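PDB 3SG0: extracellular ligand-binding receptor from Rhodopseudomonas palustris, which binds benzoylformate (phenylglyoxylate) and probably serves as the solute-binding component for uptake of aromatic acids. Local coordinates for residues A[141-146]-A[173-178]; A[289-294]-A[302-307]. One frame throughout, in Å; residues are numbered along the deposited sequence. Where two conformers were deposited one is given.

Contact 1 of 2, residues A[141-146]-A[173-178]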
loop_
_atom_site.group_PDB
_atom_site.type_symbol
_atom_site.label_atom_id
_atom_site.label_comp_id
_atom_site.label_asym_id
_atom_site.label_seq_id
_atom_site.Cartn_x
_atom_site.Cartn_y
_atom_site.Cartn_z
ATOM N N PRO A 141 -2.028 -4.084 -3.992
ATOM C CA PRO A 141 -2.008 -5.549 -4.109
ATOM C C PRO A 141 -1.508 -6.242 -2.848
ATOM O O PRO A 141 -0.562 -5.793 -2.203
ATOM C CB PRO A 141 -1.053 -5.785 -5.283
ATOM C CG PRO A 141 -1.203 -4.541 -6.119
ATOM C CD PRO A 141 -1.283 -3.443 -5.091
ATOM N N ASN A 142 -2.161 -7.348 -2.505
ATOM C CA ASN A 142 -1.756 -8.135 -1.351
ATOM C C ASN A 142 -0.276 -8.501 -1.414
ATOM O O ASN A 142 0.236 -8.941 -2.452
ATOM C CB ASN A 142 -2.586 -9.413 -1.267
ATOM C CG ASN A 142 -4.012 -9.171 -0.803
ATOM O OD1 ASN A 142 -4.362 -8.099 -0.313
ATOM N ND2 ASN A 142 -4.842 -10.196 -0.950
ATOM N N ASP A 143 0.401 -8.358 -0.277
ATOM C CA ASP A 143 1.835 -8.596 -0.211
ATOM C C ASP A 143 2.231 -10.007 -0.589
ATOM O O ASP A 143 3.351 -10.211 -1.051
ATOM C CB ASP A 143 2.384 -8.269 1.178
ATOM C CG ASP A 143 2.474 -6.784 1.426
ATOM O OD1 ASP A 143 2.903 -6.060 0.492
ATOM O OD2 ASP A 143 2.108 -6.349 2.536
ATOM N N ASP A 144 1.358 -10.993 -0.400
ATOM C CA ASP A 144 1.736 -12.348 -0.782
ATOM C C ASP A 144 1.978 -12.478 -2.288
ATOM O O ASP A 144 2.860 -13.231 -2.714
ATOM C CB ASP A 144 0.781 -13.427 -0.227
ATOM C CG ASP A 144 -0.669 -13.247 -0.645
ATOM O OD1 ASP A 144 -1.084 -12.146 -1.034
ATOM O OD2 ASP A 144 -1.425 -14.243 -0.554
ATOM N N ILE A 145 1.222 -11.730 -3.089
ATOM C CA ILE A 145 1.430 -11.704 -4.533
ATOM C C ILE A 145 2.821 -11.166 -4.850
ATOM O O ILE A 145 3.559 -11.722 -5.665
ATOM C CB ILE A 145 0.375 -10.815 -5.225
ATOM C CG1 ILE A 145 -1.032 -11.378 -5.008
ATOM C CG2 ILE A 145 0.677 -10.663 -6.711
ATOM C CD1 ILE A 145 -2.143 -10.409 -5.389
HETATM N N MSE A 146 3.176 -10.069 -4.195
HETATM C CA MSE A 146 4.469 -9.447 -4.419
HETATM C C MSE A 146 5.610 -10.321 -3.913
HETATM O O MSE A 146 6.650 -10.435 -4.567
HETATM C CB MSE A 146 4.516 -8.067 -3.762
HETATM C CG MSE A 146 3.473 -7.101 -4.323
HETATM SE SE MSE A 146 3.763 -6.717 -6.226
HETATM C CE MSE A 146 2.085 -5.888 -6.696
ATOM N N GLU A 173 6.147 -9.371 8.633
ATOM C CA GLU A 173 5.975 -10.812 8.786
ATOM C C GLU A 173 5.217 -11.458 7.626
ATOM O O GLU A 173 5.402 -12.641 7.348
ATOM C CB GLU A 173 5.327 -11.147 10.132
ATOM C CG GLU A 173 6.266 -10.918 11.311
ATOM C CD GLU A 173 7.497 -11.810 11.247
ATOM O OE1 GLU A 173 7.358 -13.035 11.442
ATOM O OE2 GLU A 173 8.602 -11.298 10.987
ATOM N N GLY A 174 4.383 -10.690 6.937
ATOM C CA GLY A 174 3.728 -11.207 5.750
ATOM C C GLY A 174 4.724 -11.549 4.654
ATOM O O GLY A 174 4.530 -12.519 3.914
ATOM N N TYR A 175 5.794 -10.764 4.537
ATOM C CA TYR A 175 6.873 -11.086 3.609
ATOM C C TYR A 175 7.665 -12.290 4.083
ATOM O O TYR A 175 7.899 -13.232 3.318
ATOM C CB TYR A 175 7.790 -9.868 3.347
ATOM C CG TYR A 175 7.170 -8.986 2.309
ATOM C CD1 TYR A 175 7.348 -9.245 0.958
ATOM C CD2 TYR A 175 6.330 -7.945 2.672
ATOM C CE1 TYR A 175 6.719 -8.474 -0.009
ATOM C CE2 TYR A 175 5.706 -7.164 1.713
ATOM C CZ TYR A 175 5.903 -7.436 0.375
ATOM O OH TYR A 175 5.253 -6.691 -0.586
ATOM N N TYR A 176 8.078 -12.278 5.342
ATOM C CA TYR A 176 8.883 -13.379 5.837
ATOM C C TYR A 176 8.167 -14.715 5.669
ATOM O O TYR A 176 8.755 -15.702 5.203
ATOM C CB TYR A 176 9.260 -13.192 7.301
ATOM C CG TYR A 176 10.124 -14.329 7.774
ATOM C CD1 TYR A 176 11.477 -14.354 7.478
ATOM C CD2 TYR A 176 9.579 -15.414 8.451
ATOM C CE1 TYR A 176 12.279 -15.406 7.878
ATOM C CE2 TYR A 176 10.376 -16.472 8.858
ATOM C CZ TYR A 176 11.720 -16.458 8.563
ATOM O OH TYR A 176 12.517 -17.509 8.964
ATOM N N LYS A 177 6.901 -14.772 6.055
ATOM C CA LYS A 177 6.217 -16.059 6.037
ATOM C C LYS A 177 6.089 -16.627 4.627
ATOM O O LYS A 177 6.260 -17.836 4.421
ATOM C CB LYS A 177 4.870 -15.989 6.760
ATOM C CG LYS A 177 3.709 -15.428 5.968
ATOM C CD LYS A 177 2.413 -15.668 6.737
ATOM C CE LYS A 177 1.217 -15.005 6.074
ATOM N NZ LYS A 177 0.005 -15.057 6.948
ATOM N N VAL A 178 5.804 -15.773 3.651
ATOM C CA VAL A 178 5.661 -16.245 2.277
ATOM C C VAL A 178 7.003 -16.640 1.671
ATOM O O VAL A 178 7.115 -17.688 1.022
ATOM C CB VAL A 178 4.927 -15.210 1.401
ATOM C CG1 VAL A 178 4.919 -15.639 -0.062
ATOM C CG2 VAL A 178 3.514 -15.029 1.915
#
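Asp143 and Tyr175 join two neighbouring helices of an alpha/beta lobe where the chain passes from one sheet of this periplasmic binding protein to the other. Helix 143-156 follows strand 136-138 of the six-stranded sheet, and helix 170-186 comes after strand 161-167 of the four-stranded parallel sheet. The polar link is one hydrogen bond, donated by Tyr175 OH to Asp143 OD1 at 2.7 Å. It reaches the oxygen from above the carboxylate, 45° out of its plane, and the carboxylate and phenol ring planes are 49° apart. The two side chains cross at about a right angle, which also brings Asp143 CG to 3.3 Å from Tyr175 CE2. Asp143 CG lies beside its own backbone N (chi1 -74°), a setting that leaves OD1 at the phenol. The same OD1 accepts a second hydrogen bond from His247 NE2, so two donors grip one buried oxygen. Because Asp143 starts its helix, the helix N-terminus would probably favour the ionised carboxylate. Carbon contacts extend the interface: selenomethionine Met146 CB lies 4.4 Å from Tyr175 CE1, and Val178 CG2 meets Asp144 CB at 3.8 Å. The nearest atoms of the Asp143 side chain and bound benzoylformate are about 5 Å apart, and backbone hydrogen bonding ties Asp143 to the ligand-binding Ala121. This is a second-shell network beside the interlobe ligand cleft of a leucine-binding-protein relative.

Contact 2 of 2, residues A[289-294]-A[302-307]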
loop_
_atom_site.group_PDB
_atom_site.type_symbol
_atom_site.label_atom_id
_atom_site.label_comp_id
_atom_site.label_asym_id
_atom_site.label_seq_id
_atom_site.Cartn_x
_atom_site.Cartn_y
_atom_site.Cartn_z
ATOM N N ALA A 289 -1.871 9.444 -15.432
ATOM C CA ALA A 289 -1.944 10.844 -15.832
ATOM C C ALA A 289 -3.135 11.541 -15.186
ATOM O O ALA A 289 -3.029 12.700 -14.794
ATOM C CB ALA A 289 -1.995 10.967 -17.349
ATOM N N ARG A 290 -4.266 10.857 -15.072
ATOM C CA ARG A 290 -5.445 11.443 -14.436
ATOM C C ARG A 290 -5.131 11.858 -13.002
ATOM O O ARG A 290 -5.488 12.954 -12.559
ATOM C CB ARG A 290 -6.619 10.461 -14.442
ATOM C CG ARG A 290 -7.264 10.251 -15.797
ATOM C CD ARG A 290 -8.566 9.474 -15.665
ATOM N NE ARG A 290 -9.518 10.148 -14.786
ATOM C CZ ARG A 290 -9.847 9.728 -13.568
ATOM N NH1 ARG A 290 -9.306 8.622 -13.075
ATOM N NH2 ARG A 290 -10.723 10.411 -12.844
ATOM N N PHE A 291 -4.466 10.972 -12.267
ATOM C CA PHE A 291 -4.075 11.257 -10.895
ATOM C C PHE A 291 -3.040 12.368 -10.825
ATOM O O PHE A 291 -3.199 13.334 -10.074
ATOM C CB PHE A 291 -3.524 9.989 -10.245
ATOM C CG PHE A 291 -2.759 10.228 -8.970
ATOM C CD1 PHE A 291 -3.376 10.775 -7.856
ATOM C CD2 PHE A 291 -1.422 9.871 -8.878
ATOM C CE1 PHE A 291 -2.668 10.966 -6.679
ATOM C CE2 PHE A 291 -0.718 10.050 -7.711
ATOM C CZ PHE A 291 -1.337 10.602 -6.605
ATOM N N VAL A 292 -1.976 12.239 -11.609
ATOM C CA VAL A 292 -0.889 13.212 -11.560
ATOM C C VAL A 292 -1.385 14.613 -11.920
ATOM O O VAL A 292 -1.040 15.596 -11.255
ATOM C CB VAL A 292 0.288 12.793 -12.475
ATOM C CG1 VAL A 292 1.279 13.941 -12.655
ATOM C CG2 VAL A 292 0.978 11.546 -11.915
ATOM N N ASP A 293 -2.206 14.708 -12.956
ATOM C CA ASP A 293 -2.710 16.006 -13.375
ATOM C C ASP A 293 -3.553 16.642 -12.278
ATOM O O ASP A 293 -3.416 17.831 -11.985
ATOM C CB ASP A 293 -3.526 15.883 -14.666
ATOM C CG ASP A 293 -2.678 15.490 -15.865
ATOM O OD1 ASP A 293 -1.435 15.528 -15.762
ATOM O OD2 ASP A 293 -3.263 15.151 -16.917
ATOM N N ALA A 294 -4.429 15.855 -11.670
ATOM C CA ALA A 294 -5.286 16.381 -10.616
ATOM C C ALA A 294 -4.465 16.763 -9.391
ATOM O O ALA A 294 -4.694 17.805 -8.777
ATOM C CB ALA A 294 -6.359 15.376 -10.252
ATOM N N ALA A 302 3.469 20.346 -7.879
ATOM C CA ALA A 302 4.347 19.325 -7.317
ATOM C C ALA A 302 3.905 17.935 -7.754
ATOM O O ALA A 302 2.717 17.625 -7.747
ATOM C CB ALA A 302 4.362 19.415 -5.804
ATOM N N ALA A 303 4.863 17.097 -8.130
ATOM C CA ALA A 303 4.558 15.721 -8.505
ATOM C C ALA A 303 4.250 14.876 -7.276
ATOM O O ALA A 303 4.893 15.017 -6.236
ATOM C CB ALA A 303 5.717 15.112 -9.276
ATOM N N PRO A 304 3.269 13.978 -7.400
ATOM C CA PRO A 304 2.954 13.090 -6.280
ATOM C C PRO A 304 3.894 11.898 -6.231
ATOM O O PRO A 304 4.554 11.571 -7.223
ATOM C CB PRO A 304 1.552 12.601 -6.629
ATOM C CG PRO A 304 1.555 12.558 -8.127
ATOM C CD PRO A 304 2.388 13.749 -8.560
ATOM N N THR A 305 3.940 11.251 -5.074
ATOM C CA THR A 305 4.525 9.922 -4.978
ATOM C C THR A 305 3.406 8.881 -4.951
ATOM O O THR A 305 2.219 9.206 -4.794
ATOM C CB THR A 305 5.424 9.776 -3.750
ATOM O OG1 THR A 305 4.611 9.845 -2.571
ATOM C CG2 THR A 305 6.479 10.882 -3.720
ATOM N N ILE A 306 3.788 7.622 -5.103
ATOM C CA ILE A 306 2.818 6.558 -5.282
ATOM C C ILE A 306 1.807 6.474 -4.141
ATOM O O ILE A 306 0.653 6.102 -4.349
ATOM C CB ILE A 306 3.511 5.189 -5.450
ATOM C CG1 ILE A 306 2.511 4.135 -5.916
ATOM C CG2 ILE A 306 4.211 4.767 -4.166
ATOM C CD1 ILE A 306 3.154 2.801 -6.259
ATOM N N PHE A 307 2.213 6.806 -2.919
ATOM C CA PHE A 307 1.318 6.571 -1.796
ATOM C C PHE A 307 0.029 7.372 -1.879
ATOM O O PHE A 307 -1.006 6.917 -1.405
ATOM C CB PHE A 307 2.065 6.677 -0.468
ATOM C CG PHE A 307 3.115 5.630 -0.356
ATOM C CD1 PHE A 307 4.452 5.916 -0.593
ATOM C CD2 PHE A 307 2.745 4.313 -0.142
ATOM C CE1 PHE A 307 5.403 4.902 -0.567
ATOM C CE2 PHE A 307 3.693 3.302 -0.121
ATOM C CZ PHE A 307 5.018 3.595 -0.338
#
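Phe291 and Pro304 pack where two consecutive helices of the periplasmic-binding-protein fold, 283-298 and 306-328, are joined by a short connection. Apolar side chains carry the contact; no hydrogen bond spans the segments, which together bury 174 Å². Its main part is aromatic on proline. Phe291 CE2 lies 3.4 Å from Pro304 CG, and Phe291 CZ is 3.5 Å from Pro304 CB, so two adjacent ring carbons meet two adjacent pyrrolidine carbons in a tight, oblique approach. With CG anti to the backbone N (chi1 165°), the phenyl group extends toward the connection, and the two side chains slide past each other in opposite directions. The Trp312 ring also meets Phe291, with the planes about 55° apart. Cutting the phenyl ring back to an alanine is likely to leave Pro304 CB and CG without their aromatic partner and open a gap toward Trp312. Aliphatic packing comes second: Val292 CG2 approaches Pro304 CG at 4.0 Å, its side chain crossing the proline at about a right angle. Beyond the two segments, Val309, Phe272 and Thr50 also touch Phe291, which places the ring among helices 306-328, 271-274 and 41-50. Two residues past Thr305, Phe307 touches the bound benzoylformate, while its CB points away from 289-294. A looser aromatic-to-carbonyl approach completes the contact: Thr305 O lies at the edge of the Phe291 ring, near its plane and 4.2 Å from CE2.

The two contacts lie on opposite sides of the chain's centre, with their own centres about 26 Å apart, and they share no helix. Contact 1 is the more buried, with three of its five touching residues buried and a centre about 12 Å from that of the chain; contact 2 is partly buried, its centre about 16 Å out, with one buried residue of four. Chemistry follows place: near the cleft, 141-146 and 173-178 combine polar and apolar contacts, whereas 289-294 and 302-307 rely mainly on apolar side chains and have no hydrogen bond between them. Contact 1 is a second shell to the ligand; the Phe291/Pro304 packing is set back, and the chain running on from it reaches the ligand at Phe307.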